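Local atomic coordinates of aspartokinase (Clostridium acetobutylicum, PDB entry 3TVI), a protein that probably catalyses the ATP-dependent phosphorylation of the beta-carboxyl group of L-aspartate, the first step toward threonine, methionine and lysine. Residues B[49-54]-B[73-78]; B[109-114]-B[178-183]; B[155-160]-B[198-203]; B[192-197]-B[251-256]. All blocks are in the same frame, centred on the assembly; numbering follows the deposited sequence.

Contact 1 of 4, residues B[49-54]-B[73-78]; sequences YKITDL and KLISQR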
loop_
_atom_site.group_PDB
_atom_site.type_symbol
_atom_site.label_atom_id
_atom_site.label_comp_id
_atom_site.label_asym_id
_atom_site.label_seq_id
_atom_site.Cartn_x
_atom_site.Cartn_y
_atom_site.Cartn_z
ATOM N N TYR B 49 31.159 2.675 -30.912
ATOM C CA TYR B 49 30.676 4.025 -30.640
ATOM C C TYR B 49 29.303 4.201 -31.274
ATOM O O TYR B 49 29.023 3.611 -32.320
ATOM C CB TYR B 49 31.636 5.065 -31.212
ATOM C CG TYR B 49 31.793 4.985 -32.713
ATOM C CD1 TYR B 49 30.835 5.533 -33.560
ATOM C CD2 TYR B 49 32.893 4.356 -33.284
ATOM C CE1 TYR B 49 30.964 5.454 -34.934
ATOM C CE2 TYR B 49 33.038 4.275 -34.655
ATOM C CZ TYR B 49 32.071 4.825 -35.480
ATOM O OH TYR B 49 32.206 4.755 -36.852
ATOM N N LYS B 50 28.462 5.023 -30.649
ATOM C CA LYS B 50 27.101 5.287 -31.124
ATOM C C LYS B 50 27.062 6.662 -31.779
ATOM O O LYS B 50 27.560 7.634 -31.206
ATOM C CB LYS B 50 26.128 5.242 -29.951
ATOM C CG LYS B 50 24.677 5.477 -30.324
ATOM C CD LYS B 50 23.844 5.645 -29.069
ATOM C CE LYS B 50 22.362 5.822 -29.373
ATOM N NZ LYS B 50 21.551 5.913 -28.120
ATOM N N ILE B 51 26.470 6.749 -32.969
ATOM C CA ILE B 51 26.485 8.006 -33.729
ATOM C C ILE B 51 25.991 9.188 -32.897
ATOM O O ILE B 51 26.757 10.118 -32.621
ATOM C CB ILE B 51 25.629 7.929 -35.007
ATOM C CG1 ILE B 51 26.308 7.047 -36.055
ATOM C CG2 ILE B 51 25.382 9.325 -35.567
ATOM C CD1 ILE B 51 27.637 7.575 -36.549
ATOM N N THR B 52 24.724 9.142 -32.489
ATOM C CA THR B 52 24.113 10.267 -31.794
ATOM C C THR B 52 25.011 10.795 -30.683
ATOM O O THR B 52 25.144 12.003 -30.518
ATOM C CB THR B 52 22.749 9.896 -31.212
ATOM O OG1 THR B 52 21.973 9.246 -32.221
ATOM C CG2 THR B 52 22.022 11.137 -30.738
ATOM N N ASP B 53 25.643 9.896 -29.941
ATOM C CA ASP B 53 26.574 10.319 -28.908
ATOM C C ASP B 53 27.729 11.099 -29.519
ATOM O O ASP B 53 28.097 12.164 -29.015
ATOM C CB ASP B 53 27.117 9.124 -28.123
ATOM C CG ASP B 53 26.108 8.548 -27.143
ATOM O OD1 ASP B 53 24.968 9.068 -27.037
ATOM O OD2 ASP B 53 26.479 7.558 -26.467
ATOM N N LEU B 54 28.299 10.569 -30.601
ATOM C CA LEU B 54 29.424 11.225 -31.268
ATOM C C LEU B 54 29.023 12.583 -31.818
ATOM O O LEU B 54 29.805 13.538 -31.752
ATOM C CB LEU B 54 30.017 10.346 -32.376
ATOM C CG LEU B 54 31.319 9.636 -31.979
ATOM C CD1 LEU B 54 31.147 8.874 -30.667
ATOM C CD2 LEU B 54 31.810 8.719 -33.096
ATOM N N LYS B 73 35.159 12.458 -38.892
ATOM C CA LYS B 73 35.659 11.412 -39.786
ATOM C C LYS B 73 34.789 10.181 -39.607
ATOM O O LYS B 73 34.171 9.693 -40.553
ATOM C CB LYS B 73 37.110 11.052 -39.467
ATOM C CG LYS B 73 38.125 12.056 -39.974
ATOM C CD LYS B 73 38.837 11.593 -41.241
ATOM C CE LYS B 73 39.950 10.594 -40.944
ATOM N NZ LYS B 73 40.914 10.457 -42.074
ATOM N N LEU B 74 34.714 9.717 -38.365
ATOM C CA LEU B 74 34.036 8.476 -38.044
ATOM C C LEU B 74 32.572 8.519 -38.454
ATOM O O LEU B 74 32.023 7.508 -38.898
ATOM C CB LEU B 74 34.159 8.171 -36.555
ATOM C CG LEU B 74 35.585 7.902 -36.079
ATOM C CD1 LEU B 74 35.639 7.737 -34.566
ATOM C CD2 LEU B 74 36.135 6.673 -36.782
ATOM N N ILE B 75 31.943 9.683 -38.326
ATOM C CA ILE B 75 30.549 9.806 -38.714
ATOM C C ILE B 75 30.436 9.636 -40.217
ATOM O O ILE B 75 29.706 8.775 -40.702
ATOM C CB ILE B 75 29.940 11.148 -38.298
ATOM C CG1 ILE B 75 29.812 11.208 -36.776
ATOM C CG2 ILE B 75 28.575 11.310 -38.936
ATOM C CD1 ILE B 75 29.383 12.554 -36.236
ATOM N N SER B 76 31.179 10.444 -40.958
ATOM C CA SER B 76 31.112 10.370 -42.411
ATOM C C SER B 76 31.576 8.986 -42.834
ATOM O O SER B 76 30.990 8.373 -43.721
ATOM C CB SER B 76 31.965 11.451 -43.063
ATOM O OG SER B 76 33.336 11.112 -42.971
ATOM N N GLN B 77 32.615 8.491 -42.171
ATOM C CA GLN B 77 33.099 7.146 -42.421
ATOM C C GLN B 77 31.971 6.136 -42.266
ATOM O O GLN B 77 31.788 5.270 -43.121
ATOM C CB GLN B 77 34.233 6.815 -41.468
ATOM C CG GLN B 77 34.790 5.415 -41.621
ATOM C CD GLN B 77 36.148 5.267 -40.963
ATOM O OE1 GLN B 77 36.911 6.239 -40.843
ATOM N NE2 GLN B 77 36.463 4.043 -40.533
ATOM N N ARG B 78 31.209 6.266 -41.182
ATOM C CA ARG B 78 30.077 5.383 -40.925
ATOM C C ARG B 78 29.054 5.458 -42.040
ATOM O O ARG B 78 28.589 4.430 -42.536
ATOM C CB ARG B 78 29.396 5.762 -39.613
ATOM C CG ARG B 78 28.379 4.753 -39.105
ATOM C CD ARG B 78 29.062 3.614 -38.378
ATOM N NE ARG B 78 28.135 2.973 -37.462
ATOM C CZ ARG B 78 27.236 2.064 -37.807
ATOM N NH1 ARG B 78 27.126 1.650 -39.063
ATOM N NH2 ARG B 78 26.445 1.556 -36.879
#
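Y49, I51 and L54 bring the start of helix 51-63 against helix 69-85, a helix-helix contact of the amino acid kinase domain in the helix start that carries T52, a predicted substrate-binding residue. The interface is largely apolar. I51, I75 and R78 are its buried members, with I51 CD1 4.2 Å from I75 CG1. The same I51 CD1 methyl also lies against the aliphatic base of R78, at 3.9 Å from CG. L54 packs beside them: its CD2 sits 4.2 Å from L74 CB, while its CB faces the CG1 branch of I75. Branched hydrocarbon chains suit this buried seam; I75 also touches L55 and C58 of helix 51-63 and L96 of helix 92-104.

Y49, just before the helix, completes the contact. Its chi1 of 62° sets the ring between the backbone N and the carbonyl carbon, which carries the phenol across to the other helix. There CZ approaches L74 CB at 4.1 Å. The hydroxyl end passes R78, the two side chains running in opposite directions with ring and guanidinium planes 73° apart. Arginine suits this place because its methylenes pack against I51 and Y49 while its charged end travels on: the bend at chi2, 81°, sends the guanidinium away from the helix, and NH1 is hydrogen-bonded to A15 O. The side chain of T52 touches A113 and E117 instead. Y49 OH rests 3.7 Å from R78 CD.

Contact 2 of 4, residues B[109-114]-B[178-183]; sequences SDYAAS and GDVKTF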
loop_
_atom_site.group_PDB
_atom_site.type_symbol
_atom_site.label_atom_id
_atom_site.label_comp_id
_atom_site.label_asym_id
_atom_site.label_seq_id
_atom_site.Cartn_x
_atom_site.Cartn_y
_atom_site.Cartn_z
ATOM N N SER B 109 22.740 21.968 -29.785
ATOM C CA SER B 109 22.899 20.558 -29.484
ATOM C C SER B 109 21.767 19.796 -30.152
ATOM O O SER B 109 22.011 18.826 -30.864
ATOM C CB SER B 109 22.866 20.310 -27.983
ATOM O OG SER B 109 21.583 20.614 -27.467
ATOM N N ASP B 110 20.535 20.253 -29.944
ATOM C CA ASP B 110 19.370 19.589 -30.531
ATOM C C ASP B 110 19.538 19.368 -32.044
ATOM O O ASP B 110 19.275 18.281 -32.551
ATOM C CB ASP B 110 18.078 20.365 -30.236
ATOM C CG ASP B 110 17.537 20.095 -28.840
ATOM O OD1 ASP B 110 18.343 20.017 -27.886
ATOM O OD2 ASP B 110 16.300 19.970 -28.693
ATOM N N TYR B 111 19.988 20.389 -32.759
ATOM C CA TYR B 111 20.307 20.222 -34.164
ATOM C C TYR B 111 21.375 19.135 -34.334
ATOM O O TYR B 111 21.200 18.175 -35.089
ATOM C CB TYR B 111 20.810 21.535 -34.773
ATOM C CG TYR B 111 21.273 21.347 -36.193
ATOM C CD1 TYR B 111 22.607 21.100 -36.481
ATOM C CD2 TYR B 111 20.368 21.357 -37.240
ATOM C CE1 TYR B 111 23.033 20.900 -37.774
ATOM C CE2 TYR B 111 20.783 21.157 -38.536
ATOM C CZ TYR B 111 22.118 20.934 -38.800
ATOM O OH TYR B 111 22.541 20.733 -40.098
ATOM N N ALA B 112 22.483 19.303 -33.622
ATOM C CA ALA B 112 23.600 18.371 -33.691
ATOM C C ALA B 112 23.136 16.914 -33.628
ATOM O O ALA B 112 23.318 16.166 -34.577
ATOM C CB ALA B 112 24.585 18.658 -32.567
ATOM N N ALA B 113 22.516 16.533 -32.514
ATOM C CA ALA B 113 22.207 15.128 -32.239
ATOM C C ALA B 113 21.094 14.570 -33.129
ATOM O O ALA B 113 21.035 13.354 -33.371
ATOM C CB ALA B 113 21.848 14.946 -30.771
ATOM N N SER B 114 20.224 15.447 -33.625
ATOM C CA SER B 114 19.115 15.015 -34.472
ATOM C C SER B 114 19.557 14.608 -35.880
ATOM O O SER B 114 18.764 14.030 -36.619
ATOM C CB SER B 114 18.061 16.115 -34.572
ATOM O OG SER B 114 18.653 17.341 -34.958
ATOM N N GLY B 178 10.780 28.104 -34.407
ATOM C CA GLY B 178 11.229 27.593 -35.706
ATOM C C GLY B 178 12.541 26.817 -35.723
ATOM O O GLY B 178 12.903 26.237 -36.750
ATOM N N ASP B 179 13.258 26.797 -34.601
ATOM C CA ASP B 179 14.553 26.121 -34.526
ATOM C C ASP B 179 14.360 24.659 -34.135
ATOM O O ASP B 179 13.366 24.311 -33.494
ATOM C CB ASP B 179 15.478 26.833 -33.531
ATOM C CG ASP B 179 15.883 28.235 -33.998
ATOM O OD1 ASP B 179 15.781 28.539 -35.210
ATOM O OD2 ASP B 179 16.310 29.043 -33.145
ATOM N N VAL B 180 15.311 23.813 -34.532
ATOM C CA VAL B 180 15.222 22.367 -34.318
ATOM C C VAL B 180 15.169 21.998 -32.844
ATOM O O VAL B 180 16.094 22.296 -32.091
ATOM C CB VAL B 180 16.412 21.625 -34.944
ATOM C CG1 VAL B 180 16.574 20.238 -34.337
ATOM C CG2 VAL B 180 16.229 21.532 -36.443
ATOM N N LYS B 181 14.078 21.341 -32.455
ATOM C CA LYS B 181 13.901 20.818 -31.102
ATOM C C LYS B 181 13.785 19.298 -31.162
ATOM O O LYS B 181 13.085 18.758 -32.009
ATOM C CB LYS B 181 12.641 21.412 -30.468
ATOM C CG LYS B 181 12.735 21.588 -28.959
ATOM C CD LYS B 181 11.436 22.120 -28.363
ATOM C CE LYS B 181 11.630 22.591 -26.929
ATOM N NZ LYS B 181 12.352 21.581 -26.103
ATOM N N THR B 182 14.479 18.613 -30.264
ATOM C CA THR B 182 14.469 17.160 -30.236
ATOM C C THR B 182 13.524 16.719 -29.133
ATOM O O THR B 182 13.303 17.470 -28.183
ATOM C CB THR B 182 15.889 16.601 -29.990
ATOM O OG1 THR B 182 16.091 15.431 -30.792
ATOM C CG2 THR B 182 16.128 16.270 -28.507
ATOM N N PHE B 183 12.956 15.520 -29.266
ATOM C CA PHE B 183 12.148 14.920 -28.200
ATOM C C PHE B 183 13.041 14.572 -27.019
ATOM O O PHE B 183 14.195 14.202 -27.204
ATOM C CB PHE B 183 11.458 13.647 -28.681
ATOM C CG PHE B 183 10.319 13.888 -29.620
ATOM C CD1 PHE B 183 9.066 14.228 -29.139
ATOM C CD2 PHE B 183 10.491 13.757 -30.987
ATOM C CE1 PHE B 183 8.004 14.450 -30.002
ATOM C CE2 PHE B 183 9.439 13.974 -31.864
ATOM C CZ PHE B 183 8.191 14.324 -31.369
#
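D110 reaches from the first turn of helix 109-127 to the backbone of T182, joining that helix to the two-stranded antiparallel hairpin 172-174/180-182 of the amino acid kinase domain. T182 N donates to D110 OD2 at 2.8 Å, with a nearly straight N-H...O angle of 166°. The donor meets the anti side of the oxygen and lies 31° out of the carboxylate plane. A short acidic chain suits this place, spanning the gap and accepting an amide proton, while the CB and CG2 of T182 pack against the same carboxylate.

V180 packs alongside with both its branches. CG1 lies against the helix backbone, 3.7 Å from Y111 CA, and also meets S114 OG; CG2 comes to the edge of the Y111 ring, near its plane, at 4.2 Å from CD2.

Further out, the hairpin fixes the strand: K181 pairs through its backbone with G173, F183 with F171, and the T182 hydroxyl is hydrogen-bonded to F171 O. The short axes of 109-114 and 180-182 lie at 69°, and D110, Y111 and S114 span about one turn. S109 OG makes a weak hydrogen bond of 3.3 Å to D110 OD1, the carboxylate oxygen that T182 does not use.

Contact 3 of 4, residues B[155-160]-B[198-203]; sequences KIKEKV and GVNADL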
loop_
_atom_site.group_PDB
_atom_site.type_symbol
_atom_site.label_atom_id
_atom_site.label_comp_id
_atom_site.label_asym_id
_atom_site.label_seq_id
_atom_site.Cartn_x
_atom_site.Cartn_y
_atom_site.Cartn_z
ATOM N N LYS B 155 -0.445 19.724 -40.843
ATOM C CA LYS B 155 0.725 19.735 -41.717
ATOM C C LYS B 155 0.981 18.343 -42.294
ATOM O O LYS B 155 1.180 18.190 -43.493
ATOM C CB LYS B 155 1.953 20.249 -40.962
ATOM N N ILE B 156 0.948 17.326 -41.441
ATOM C CA ILE B 156 1.121 15.941 -41.886
ATOM C C ILE B 156 0.149 15.583 -43.010
ATOM O O ILE B 156 0.548 15.018 -44.030
ATOM C CB ILE B 156 0.941 14.945 -40.724
ATOM C CG1 ILE B 156 2.154 14.989 -39.797
ATOM C CG2 ILE B 156 0.754 13.537 -41.260
ATOM C CD1 ILE B 156 1.981 14.204 -38.516
ATOM N N LYS B 157 -1.122 15.919 -42.825
ATOM C CA LYS B 157 -2.125 15.672 -43.855
ATOM C C LYS B 157 -1.779 16.408 -45.144
ATOM O O LYS B 157 -1.947 15.875 -46.239
ATOM C CB LYS B 157 -3.511 16.105 -43.370
ATOM C CG LYS B 157 -4.081 15.225 -42.274
ATOM C CD LYS B 157 -5.454 15.702 -41.831
ATOM C CE LYS B 157 -6.194 14.613 -41.075
ATOM N NZ LYS B 157 -5.343 13.977 -40.030
ATOM N N GLU B 158 -1.292 17.634 -44.995
ATOM C CA GLU B 158 -0.940 18.472 -46.136
ATOM C C GLU B 158 0.297 17.906 -46.839
ATOM O O GLU B 158 0.282 17.689 -48.045
ATOM C CB GLU B 158 -0.692 19.918 -45.674
ATOM C CG GLU B 158 -1.150 20.999 -46.647
ATOM C CD GLU B 158 -0.144 21.302 -47.742
ATOM O OE1 GLU B 158 -0.546 21.347 -48.924
ATOM O OE2 GLU B 158 1.045 21.510 -47.425
ATOM N N LYS B 159 1.346 17.632 -46.069
ATOM C CA LYS B 159 2.651 17.264 -46.623
ATOM C C LYS B 159 2.890 15.760 -46.794
ATOM O O LYS B 159 3.579 15.357 -47.738
ATOM C CB LYS B 159 3.783 17.838 -45.759
ATOM C CG LYS B 159 4.380 19.151 -46.254
ATOM C CD LYS B 159 3.900 20.367 -45.473
ATOM C CE LYS B 159 4.840 21.554 -45.660
ATOM N NZ LYS B 159 5.093 21.862 -47.094
ATOM N N VAL B 160 2.355 14.935 -45.890
ATOM C CA VAL B 160 2.709 13.508 -45.862
ATOM C C VAL B 160 1.700 12.588 -46.545
ATOM O O VAL B 160 2.095 11.782 -47.391
ATOM C CB VAL B 160 2.968 12.989 -44.436
ATOM C CG1 VAL B 160 3.491 11.563 -44.492
ATOM C CG2 VAL B 160 3.970 13.880 -43.724
ATOM N N GLY B 198 -1.560 11.497 -37.604
ATOM C CA GLY B 198 -1.757 12.573 -38.572
ATOM C C GLY B 198 -2.239 12.123 -39.939
ATOM O O GLY B 198 -2.939 12.862 -40.636
ATOM N N VAL B 199 -1.852 10.916 -40.333
ATOM C CA VAL B 199 -2.286 10.349 -41.607
ATOM C C VAL B 199 -3.585 9.542 -41.462
ATOM O O VAL B 199 -4.178 9.134 -42.460
ATOM C CB VAL B 199 -1.200 9.435 -42.186
ATOM C CG1 VAL B 199 -0.959 8.243 -41.264
ATOM C CG2 VAL B 199 -1.591 8.972 -43.578
ATOM N N ASN B 200 -4.023 9.324 -40.223
ATOM C CA ASN B 200 -5.127 8.415 -39.936
ATOM C C ASN B 200 -4.811 7.029 -40.497
ATOM O O ASN B 200 -5.602 6.446 -41.233
ATOM C CB ASN B 200 -6.456 8.953 -40.482
ATOM C CG ASN B 200 -6.852 10.274 -39.857
ATOM O OD1 ASN B 200 -6.873 10.414 -38.634
ATOM N ND2 ASN B 200 -7.183 11.249 -40.692
ATOM N N ALA B 201 -3.635 6.516 -40.142
ATOM C CA ALA B 201 -3.179 5.215 -40.620
ATOM C C ALA B 201 -4.056 4.091 -40.082
ATOM O O ALA B 201 -4.821 4.278 -39.122
ATOM C CB ALA B 201 -1.732 4.980 -40.213
ATOM N N ASP B 202 -3.929 2.920 -40.706
ATOM C CA ASP B 202 -4.643 1.710 -40.274
ATOM C C ASP B 202 -3.831 0.837 -39.337
ATOM O O ASP B 202 -4.387 0.062 -38.563
ATOM C CB ASP B 202 -5.003 0.879 -41.489
ATOM C CG ASP B 202 -5.825 1.635 -42.454
ATOM O OD1 ASP B 202 -6.051 2.834 -42.204
ATOM O OD2 ASP B 202 -6.243 1.043 -43.463
ATOM N N LEU B 203 -2.515 0.939 -39.456
ATOM C CA LEU B 203 -1.591 0.145 -38.676
ATOM C C LEU B 203 -0.331 0.956 -38.491
ATOM O O LEU B 203 0.038 1.736 -39.355
ATOM C CB LEU B 203 -1.257 -1.149 -39.422
ATOM C CG LEU B 203 -0.285 -2.143 -38.773
ATOM C CD1 LEU B 203 -0.822 -2.652 -37.447
ATOM C CD2 LEU B 203 -0.036 -3.310 -39.710
#
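I156 and K157 of helix 149-159 meet the C-terminal end of helix 187-199 at G198, where two helices of the amino acid kinase domain pack beside its central sheet. Glycine suits the meeting point: with no side chain, it presents bare backbone to a branched neighbour. I156 has its CG2 anti to the backbone N and its CG1 anti to the carbonyl carbon (chi1 -74°), and this spreads both branches over G198. CG2 lies 3.6 Å from G198 C, and the extended CG1 arm (chi2 171°) brings CD1 to 4.1 Å from G198 CA. Around them V138, I194 and I195 complete an apolar setting.

K157 is more exposed than I156. Its chain is extended through chi3 and bends only at chi4 (48°), which turns the ammonium group back onto the helix end. Carbonyls in the last turn of a helix can attract a positive charge, so a long flexible lysine fits here. The turn itself is a Schellman motif, with N200 leaving the helix at positive phi and its side chain crossing near the end of K157. V199 faces the other way, onto V6 and Y35 of the sheet. K157 NZ donates to G198 O at 2.7 Å, from above the carbonyl plane.

Contact 4 of 4, residues B[192-197]-B[251-256]; sequences GSIISA and IFPVKD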
loop_
_atom_site.group_PDB
_atom_site.type_symbol
_atom_site.label_atom_id
_atom_site.label_comp_id
_atom_site.label_asym_id
_atom_site.label_seq_id
_atom_site.Cartn_x
_atom_site.Cartn_y
_atom_site.Cartn_z
ATOM N N GLY B 192 6.871 8.155 -35.028
ATOM C CA GLY B 192 6.102 7.133 -35.729
ATOM C C GLY B 192 4.625 7.163 -35.370
ATOM O O GLY B 192 3.765 7.157 -36.256
ATOM N N SER B 193 4.332 7.207 -34.070
ATOM C CA SER B 193 2.948 7.315 -33.584
ATOM C C SER B 193 2.275 8.582 -34.081
ATOM O O SER B 193 1.133 8.541 -34.530
ATOM C CB SER B 193 2.915 7.303 -32.061
ATOM O OG SER B 193 3.875 6.392 -31.558
ATOM N N ILE B 194 2.992 9.700 -34.001
ATOM C CA ILE B 194 2.487 10.980 -34.482
ATOM C C ILE B 194 2.058 10.859 -35.935
ATOM O O ILE B 194 0.933 11.187 -36.283
ATOM C CB ILE B 194 3.552 12.085 -34.365
ATOM C CG1 ILE B 194 3.836 12.397 -32.889
ATOM C CG2 ILE B 194 3.101 13.337 -35.100
ATOM C CD1 ILE B 194 4.890 13.458 -32.658
ATOM N N ILE B 195 2.951 10.364 -36.782
ATOM C CA ILE B 195 2.661 10.288 -38.206
ATOM C C ILE B 195 1.402 9.479 -38.456
ATOM O O ILE B 195 0.557 9.879 -39.257
ATOM C CB ILE B 195 3.809 9.652 -39.003
ATOM C CG1 ILE B 195 5.026 10.587 -39.050
ATOM C CG2 ILE B 195 3.350 9.332 -40.417
ATOM C CD1 ILE B 195 4.735 11.960 -39.621
ATOM N N SER B 196 1.287 8.343 -37.771
ATOM C CA SER B 196 0.121 7.472 -37.905
ATOM C C SER B 196 -1.144 8.263 -37.583
ATOM O O SER B 196 -2.084 8.310 -38.388
ATOM C CB SER B 196 0.243 6.273 -36.966
ATOM O OG SER B 196 1.574 5.790 -36.921
ATOM N N ALA B 197 -1.147 8.900 -36.413
ATOM C CA ALA B 197 -2.234 9.784 -36.014
ATOM C C ALA B 197 -2.576 10.796 -37.107
ATOM O O ALA B 197 -3.734 10.927 -37.495
ATOM C CB ALA B 197 -1.868 10.515 -34.735
ATOM N N ILE B 251 3.524 6.237 -27.263
ATOM C CA ILE B 251 2.308 5.860 -27.995
ATOM C C ILE B 251 1.030 6.610 -27.598
ATOM O O ILE B 251 -0.073 6.192 -27.952
ATOM C CB ILE B 251 2.079 4.328 -27.929
ATOM C CG1 ILE B 251 1.609 3.868 -26.541
ATOM C CG2 ILE B 251 3.348 3.584 -28.332
ATOM C CD1 ILE B 251 2.733 3.639 -25.562
ATOM N N PHE B 252 1.168 7.737 -26.910
ATOM C CA PHE B 252 -0.007 8.515 -26.530
ATOM C C PHE B 252 -0.853 9.019 -27.714
ATOM O O PHE B 252 -2.077 9.116 -27.573
ATOM C CB PHE B 252 0.360 9.663 -25.563
ATOM C CG PHE B 252 1.014 10.857 -26.217
ATOM C CD1 PHE B 252 0.243 11.881 -26.770
ATOM C CD2 PHE B 252 2.400 10.980 -26.243
ATOM C CE1 PHE B 252 0.844 12.984 -27.362
ATOM C CE2 PHE B 252 3.006 12.082 -26.831
ATOM C CZ PHE B 252 2.228 13.085 -27.391
ATOM N N PRO B 253 -0.224 9.335 -28.873
ATOM C CA PRO B 253 -1.019 9.862 -29.997
ATOM C C PRO B 253 -1.891 8.797 -30.638
ATOM O O PRO B 253 -3.033 9.056 -31.020
ATOM C CB PRO B 253 0.044 10.331 -31.002
ATOM C CG PRO B 253 1.336 10.336 -30.261
ATOM C CD PRO B 253 1.205 9.273 -29.227
ATOM N N VAL B 254 -1.325 7.607 -30.765
ATOM C CA VAL B 254 -2.052 6.451 -31.246
ATOM C C VAL B 254 -3.213 6.123 -30.300
ATOM O O VAL B 254 -4.328 5.891 -30.758
ATOM C CB VAL B 254 -1.095 5.248 -31.395
ATOM C CG1 VAL B 254 -1.860 3.944 -31.428
ATOM C CG2 VAL B 254 -0.243 5.404 -32.646
ATOM N N LYS B 255 -2.948 6.141 -28.990
ATOM C CA LYS B 255 -3.944 5.791 -27.960
ATOM C C LYS B 255 -5.282 6.529 -28.087
ATOM O O LYS B 255 -6.326 5.897 -27.996
ATOM C CB LYS B 255 -3.377 6.013 -26.556
ATOM N N ASP B 256 -5.265 7.846 -28.291
ATOM C CA ASP B 256 -6.523 8.598 -28.440
ATOM C C ASP B 256 -7.380 8.017 -29.574
ATOM O O ASP B 256 -8.552 7.677 -29.371
ATOM C CB ASP B 256 -6.268 10.096 -28.693
ATOM C CG ASP B 256 -7.567 10.928 -28.704
ATOM O OD1 ASP B 256 -8.354 10.827 -27.732
ATOM O OD2 ASP B 256 -7.800 11.681 -29.681
#
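S193, A197 and P253 carry a buried helix-helix packing contact between helix 187-199 and the short helix 252-256 of the amino acid kinase domain. The two run in roughly similar directions, 30° apart, with the short segment axes approaching to 8.0 Å. Small residues on the first helix suit this closeness. S193 CB makes the nearest approach, 3.7 Å to V254 CG2, and lies 3.9 Å from P253 CD. The P253 ring, whose lack of an N-H costs nothing in the first turn of a helix, touches S193, I194 and A197. Its CG approaches I194 CG1 at 4.2 Å, and its CB faces the A197 methyl at the same distance.

No hydrogen bond crosses between the segments, and the polar ends of the serines are satisfied otherwise. S193 OG lies within hydrogen-bonding reach of both A250 O, just before the short helix, and D189 O, one turn back in its own; its single proton can serve either. Y153 of helix 149-159 touches A197 and P253; Y204 of the sheet touches S193 and S196. With chi1 at -39°, S196 OG folds back to donate to G192 O at 2.7 Å, reaching that carbonyl from the face opposite to S196 N.

All four contacts belong to the amino acid kinase domain. Contacts 3 and 4 share helix 187-199, and their centres are about 10 Å apart; I156 CD1 of contact 3 packs on I194 CG2 of contact 4 at 3.7 Å. Contact 2 leads into the same helix and touches contact 4 where F183 CZ meets I194 CD1 at 3.6 Å. Contacts 1 and 2, with centres about 17 Å apart, touch where T52 CG2 packs on A113 O at 3.6 Å, close to the predicted substrate residue E117. Toward the predicted ATP site, the side chains of S193 (contact 4) and R78 (contact 1) lie about 8 Å from K8 and G11 respectively; contact 3 is remote.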